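Local coordinates for substrate-binding protein (Synechococcus sp., PDB 6WPN) that probably binds a sugar or oligosaccharide in the periplasm as the solute-binding component of a transport system, at residues Thr142-Arg154 with Tyr253-Ala265. Residues are numbered along the deposited sequence; the frame is centred on the assembly and turned at random.
Sequences TVRLSLVNGDLLR and YQSGELALLASGA
The Tyr253 ring meets strand 145-149 with its rim: Asn149 N and Val148 C lie at its edge near the ring plane, and Leu147 O approaches obliquely, 3.3 Å from CE1; Ala259 O, of the ring's own segment, lies at the edge in plane. With CG anti to the backbone N (chi1 -169°), the ring reaches from the last turn of helix 246-254 to the strand, where Leu147 CB packs 4.2 Å from Tyr253 CZ; the hydroxyl is hydrogen-bonded to Thr282. Replacing the tyrosine by an alanine would probably open a gap beside Leu147 CB and leave Thr282 without its hydroxyl partner. The Arg144 guanidinium has Ala262 CB obliquely beside it, and its extended chain carries NH2 to a salt bridge with Glu198. Between these groups the strands pair antiparallel: Leu145-Ser263 and Leu147-Leu261 are hydrogen-bonded pairs, Leu147 N giving 2.8 Å to Leu261 O, and Asn149 N closes the end on Ala259 O at 2.7 Å, nearly straight (168°). Leu147 CD1 lies 3.8 Å from Ser263 CB, whereas on the other face Leu260 CD1 comes 3.8 Å from Ser146 CB and also touches Val148 CG2. Asn149 N-caps the following helix, its OD1 accepting from Leu152 N. Leu152 CD1 rests 3.5 Å from Gly256 O, in the Schellman motif that ends helix 246-254, and touches Ala259. The pair belongs to a mixed sheet flanked by helices, consistent with a bacterial solute-binding protein: strand 137-149 also pairs with strands 282-285 and 295-303, helix 265-274 covers Leu147, Leu261 and Tyr253, and Tyr171 of helix 168-179 packs on Ala259 and Leu260.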
loop_
_atom_site.group_PDB
_atom_site.type_symbol
_atom_site.label_atom_id
_atom_site.label_comp_id
_atom_site.label_asym_id
_atom_site.label_seq_id
_atom_site.Cartn_x
_atom_site.Cartn_y
_atom_site.Cartn_z
ATOM N N THR A 142 2.446 1.682 -6.127
ATOM C CA THR A 142 1.108 1.325 -6.572
ATOM C C THR A 142 0.124 2.397 -6.144
ATOM O O THR A 142 0.154 2.847 -4.993
ATOM C CB THR A 142 0.641 -0.017 -5.983
ATOM O OG1 THR A 142 0.467 0.126 -4.570
ATOM C CG2 THR A 142 1.664 -1.101 -6.206
ATOM N N VAL A 143 -0.704 2.838 -7.080
ATOM C CA VAL A 143 -1.867 3.666 -6.787
ATOM C C VAL A 143 -3.086 2.773 -6.964
ATOM O O VAL A 143 -3.405 2.365 -8.088
ATOM C CB VAL A 143 -1.936 4.899 -7.695
ATOM C CG1 VAL A 143 -3.167 5.721 -7.369
ATOM C CG2 VAL A 143 -0.668 5.730 -7.548
ATOM N N ARG A 144 -3.774 2.465 -5.870
ATOM C CA ARG A 144 -4.949 1.605 -5.939
ATOM C C ARG A 144 -6.167 2.382 -6.421
ATOM O O ARG A 144 -6.388 3.533 -6.033
ATOM C CB ARG A 144 -5.230 0.949 -4.589
ATOM C CG ARG A 144 -5.665 1.887 -3.498
ATOM C CD ARG A 144 -6.004 1.114 -2.240
ATOM N NE ARG A 144 -6.303 2.027 -1.146
ATOM C CZ ARG A 144 -5.409 2.439 -0.254
ATOM N NH1 ARG A 144 -4.156 2.004 -0.316
ATOM N NH2 ARG A 144 -5.769 3.280 0.709
ATOM N N LEU A 145 -6.938 1.760 -7.303
ATOM C CA LEU A 145 -8.137 2.361 -7.859
ATOM C C LEU A 145 -9.383 1.777 -7.197
ATOM O O LEU A 145 -9.315 0.932 -6.303
ATOM C CB LEU A 145 -8.175 2.148 -9.371
ATOM C CG LEU A 145 -6.899 2.508 -10.135
ATOM C CD1 LEU A 145 -6.985 1.991 -11.556
ATOM C CD2 LEU A 145 -6.653 4.008 -10.112
ATOM N N SER A 146 -10.544 2.255 -7.638
ATOM C CA SER A 146 -11.834 1.686 -7.258
ATOM C C SER A 146 -12.316 0.804 -8.403
ATOM O O SER A 146 -12.674 1.310 -9.470
ATOM C CB SER A 146 -12.857 2.776 -6.943
ATOM O OG SER A 146 -12.518 3.478 -5.763
ATOM N N LEU A 147 -12.277 -0.511 -8.207
ATOM C CA LEU A 147 -12.874 -1.436 -9.165
ATOM C C LEU A 147 -14.368 -1.548 -8.877
ATOM O O LEU A 147 -14.767 -2.068 -7.831
ATOM C CB LEU A 147 -12.185 -2.793 -9.097
ATOM C CG LEU A 147 -10.674 -2.751 -9.338
ATOM C CD1 LEU A 147 -10.081 -4.154 -9.336
ATOM C CD2 LEU A 147 -10.352 -2.034 -10.639
ATOM N N VAL A 148 -15.200 -1.037 -9.783
ATOM C CA VAL A 148 -16.634 -0.899 -9.546
ATOM C C VAL A 148 -17.389 -1.923 -10.382
ATOM O O VAL A 148 -17.235 -1.973 -11.610
ATOM C CB VAL A 148 -17.110 0.527 -9.866
ATOM C CG1 VAL A 148 -18.621 0.613 -9.801
ATOM C CG2 VAL A 148 -16.473 1.504 -8.897
ATOM N N ASN A 149 -18.220 -2.724 -9.720
ATOM C CA ASN A 149 -19.126 -3.645 -10.402
ATOM C C ASN A 149 -20.305 -2.842 -10.941
ATOM O O ASN A 149 -21.239 -2.514 -10.203
ATOM C CB ASN A 149 -19.585 -4.742 -9.450
ATOM C CG ASN A 149 -20.389 -5.824 -10.147
ATOM O OD1 ASN A 149 -21.333 -5.543 -10.882
ATOM N ND2 ASN A 149 -20.017 -7.075 -9.912
ATOM N N GLY A 150 -20.270 -2.534 -12.241
ATOM C CA GLY A 150 -21.309 -1.703 -12.826
ATOM C C GLY A 150 -22.661 -2.381 -12.860
ATOM O O GLY A 150 -23.700 -1.714 -12.853
ATOM N N ASP A 151 -22.672 -3.709 -12.897
ATOM C CA ASP A 151 -23.942 -4.416 -12.928
ATOM C C ASP A 151 -24.667 -4.316 -11.586
ATOM O O ASP A 151 -25.899 -4.201 -11.547
ATOM C CB ASP A 151 -23.717 -5.866 -13.324
ATOM C CG ASP A 151 -25.001 -6.615 -13.452
ATOM O OD1 ASP A 151 -25.598 -6.601 -14.553
ATOM O OD2 ASP A 151 -25.434 -7.172 -12.429
ATOM N N LEU A 152 -23.925 -4.376 -10.475
ATOM C CA LEU A 152 -24.540 -4.164 -9.169
ATOM C C LEU A 152 -25.059 -2.738 -9.029
ATOM O O LEU A 152 -26.090 -2.517 -8.386
ATOM C CB LEU A 152 -23.548 -4.482 -8.044
ATOM C CG LEU A 152 -23.200 -5.948 -7.770
ATOM C CD1 LEU A 152 -22.168 -6.072 -6.655
ATOM C CD2 LEU A 152 -24.449 -6.738 -7.416
ATOM N N LEU A 153 -24.377 -1.765 -9.636
ATOM C CA LEU A 153 -24.838 -0.383 -9.561
ATOM C C LEU A 153 -26.191 -0.222 -10.242
ATOM O O LEU A 153 -27.101 0.415 -9.697
ATOM C CB LEU A 153 -23.818 0.557 -10.201
ATOM C CG LEU A 153 -22.552 0.906 -9.426
ATOM C CD1 LEU A 153 -21.861 2.061 -10.117
ATOM C CD2 LEU A 153 -22.873 1.255 -7.983
ATOM N N ARG A 154 -26.345 -0.792 -11.440
ATOM C CA ARG A 154 -27.637 -0.718 -12.117
ATOM C C ARG A 154 -28.733 -1.437 -11.328
ATOM O O ARG A 154 -29.881 -0.976 -11.294
ATOM C CB ARG A 154 -27.534 -1.294 -13.530
ATOM C CG ARG A 154 -26.824 -0.390 -14.539
ATOM C CD ARG A 154 -26.931 -0.936 -15.961
ATOM N NE ARG A 154 -26.106 -2.126 -16.169
ATOM C CZ ARG A 154 -26.562 -3.374 -16.113
ATOM N NH1 ARG A 154 -27.839 -3.611 -15.842
ATOM N NH2 ARG A 154 -25.731 -4.392 -16.316
ATOM N N TYR A 253 -15.702 -9.720 -4.230
ATOM C CA TYR A 253 -15.849 -9.057 -5.519
ATOM C C TYR A 253 -15.915 -10.071 -6.656
ATOM O O TYR A 253 -16.752 -9.944 -7.561
ATOM C CB TYR A 253 -14.707 -8.064 -5.741
ATOM C CG TYR A 253 -14.949 -7.162 -6.926
ATOM C CD1 TYR A 253 -15.697 -5.999 -6.788
ATOM C CD2 TYR A 253 -14.441 -7.471 -8.183
ATOM C CE1 TYR A 253 -15.931 -5.166 -7.864
ATOM C CE2 TYR A 253 -14.668 -6.643 -9.264
ATOM C CZ TYR A 253 -15.416 -5.494 -9.099
ATOM O OH TYR A 253 -15.651 -4.667 -10.167
ATOM N N GLN A 254 -15.053 -11.092 -6.624
ATOM C CA GLN A 254 -15.071 -12.102 -7.676
ATOM C C GLN A 254 -16.347 -12.927 -7.660
ATOM O O GLN A 254 -16.672 -13.570 -8.662
ATOM C CB GLN A 254 -13.859 -13.028 -7.547
ATOM C CG GLN A 254 -12.518 -12.334 -7.733
ATOM C CD GLN A 254 -11.352 -13.304 -7.714
ATOM O OE1 GLN A 254 -11.511 -14.478 -7.377
ATOM N NE2 GLN A 254 -10.171 -12.816 -8.072
ATOM N N SER A 255 -17.082 -12.920 -6.555
ATOM C CA SER A 255 -18.360 -13.605 -6.477
ATOM C C SER A 255 -19.524 -12.714 -6.880
ATOM O O SER A 255 -20.665 -13.188 -6.918
ATOM C CB SER A 255 -18.595 -14.130 -5.057
ATOM O OG SER A 255 -17.529 -14.963 -4.642
ATOM N N GLY A 256 -19.269 -11.444 -7.177
ATOM C CA GLY A 256 -20.354 -10.531 -7.461
ATOM C C GLY A 256 -21.097 -10.053 -6.238
ATOM O O GLY A 256 -22.239 -9.604 -6.359
ATOM N N GLU A 257 -20.488 -10.146 -5.054
ATOM C CA GLU A 257 -21.126 -9.746 -3.808
ATOM C C GLU A 257 -20.602 -8.423 -3.265
ATOM O O GLU A 257 -21.058 -7.980 -2.205
ATOM C CB GLU A 257 -20.957 -10.845 -2.753
ATOM C CG GLU A 257 -21.909 -12.018 -2.931
ATOM C CD GLU A 257 -23.354 -11.649 -2.632
ATOM O OE1 GLU A 257 -23.582 -10.839 -1.704
ATOM O OE2 GLU A 257 -24.262 -12.165 -3.326
ATOM N N LEU A 258 -19.662 -7.783 -3.960
ATOM C CA LEU A 258 -19.076 -6.518 -3.534
ATOM C C LEU A 258 -19.118 -5.545 -4.705
ATOM O O LEU A 258 -18.590 -5.845 -5.780
ATOM C CB LEU A 258 -17.638 -6.725 -3.044
ATOM C CG LEU A 258 -16.910 -5.542 -2.403
ATOM C CD1 LEU A 258 -17.710 -5.012 -1.231
ATOM C CD2 LEU A 258 -15.512 -5.949 -1.952
ATOM N N ALA A 259 -19.734 -4.378 -4.495
ATOM C CA ALA A 259 -19.910 -3.427 -5.589
ATOM C C ALA A 259 -18.634 -2.649 -5.886
ATOM O O ALA A 259 -18.377 -2.314 -7.045
ATOM C CB ALA A 259 -21.049 -2.457 -5.274
ATOM N N LEU A 260 -17.830 -2.347 -4.870
ATOM C CA LEU A 260 -16.595 -1.598 -5.063
ATOM C C LEU A 260 -15.466 -2.318 -4.341
ATOM O O LEU A 260 -15.595 -2.657 -3.162
ATOM C CB LEU A 260 -16.728 -0.157 -4.551
ATOM C CG LEU A 260 -15.560 0.809 -4.798
ATOM C CD1 LEU A 260 -16.058 2.245 -4.888
ATOM C CD2 LEU A 260 -14.510 0.704 -3.705
ATOM N N LEU A 261 -14.351 -2.509 -5.039
ATOM C CA LEU A 261 -13.165 -3.158 -4.496
ATOM C C LEU A 261 -11.978 -2.226 -4.686
ATOM O O LEU A 261 -11.659 -1.851 -5.818
ATOM C CB LEU A 261 -12.914 -4.501 -5.192
ATOM C CG LEU A 261 -11.630 -5.253 -4.833
ATOM C CD1 LEU A 261 -11.691 -5.835 -3.425
ATOM C CD2 LEU A 261 -11.350 -6.340 -5.856
ATOM N N ALA A 262 -11.333 -1.841 -3.591
ATOM C CA ALA A 262 -10.144 -0.994 -3.672
ATOM C C ALA A 262 -8.963 -1.865 -4.080
ATOM O O ALA A 262 -8.432 -2.627 -3.272
ATOM C CB ALA A 262 -9.887 -0.294 -2.341
ATOM N N SER A 263 -8.541 -1.757 -5.337
ATOM C CA SER A 263 -7.479 -2.616 -5.844
ATOM C C SER A 263 -6.843 -1.969 -7.073
ATOM O O SER A 263 -7.364 -1.005 -7.643
ATOM C CB SER A 263 -8.015 -4.020 -6.153
ATOM O OG SER A 263 -6.986 -4.903 -6.565
ATOM N N GLY A 264 -5.687 -2.508 -7.456
ATOM C CA GLY A 264 -4.915 -2.006 -8.572
ATOM C C GLY A 264 -5.220 -2.704 -9.887
ATOM O O GLY A 264 -6.146 -3.509 -10.012
ATOM N N ALA A 265 -4.412 -2.364 -10.896
ATOM C CA ALA A 265 -4.579 -2.925 -12.234
ATOM C C ALA A 265 -4.146 -4.384 -12.304
ATOM O O ALA A 265 -4.720 -5.156 -13.089
ATOM C CB ALA A 265 -3.790 -2.101 -13.252
#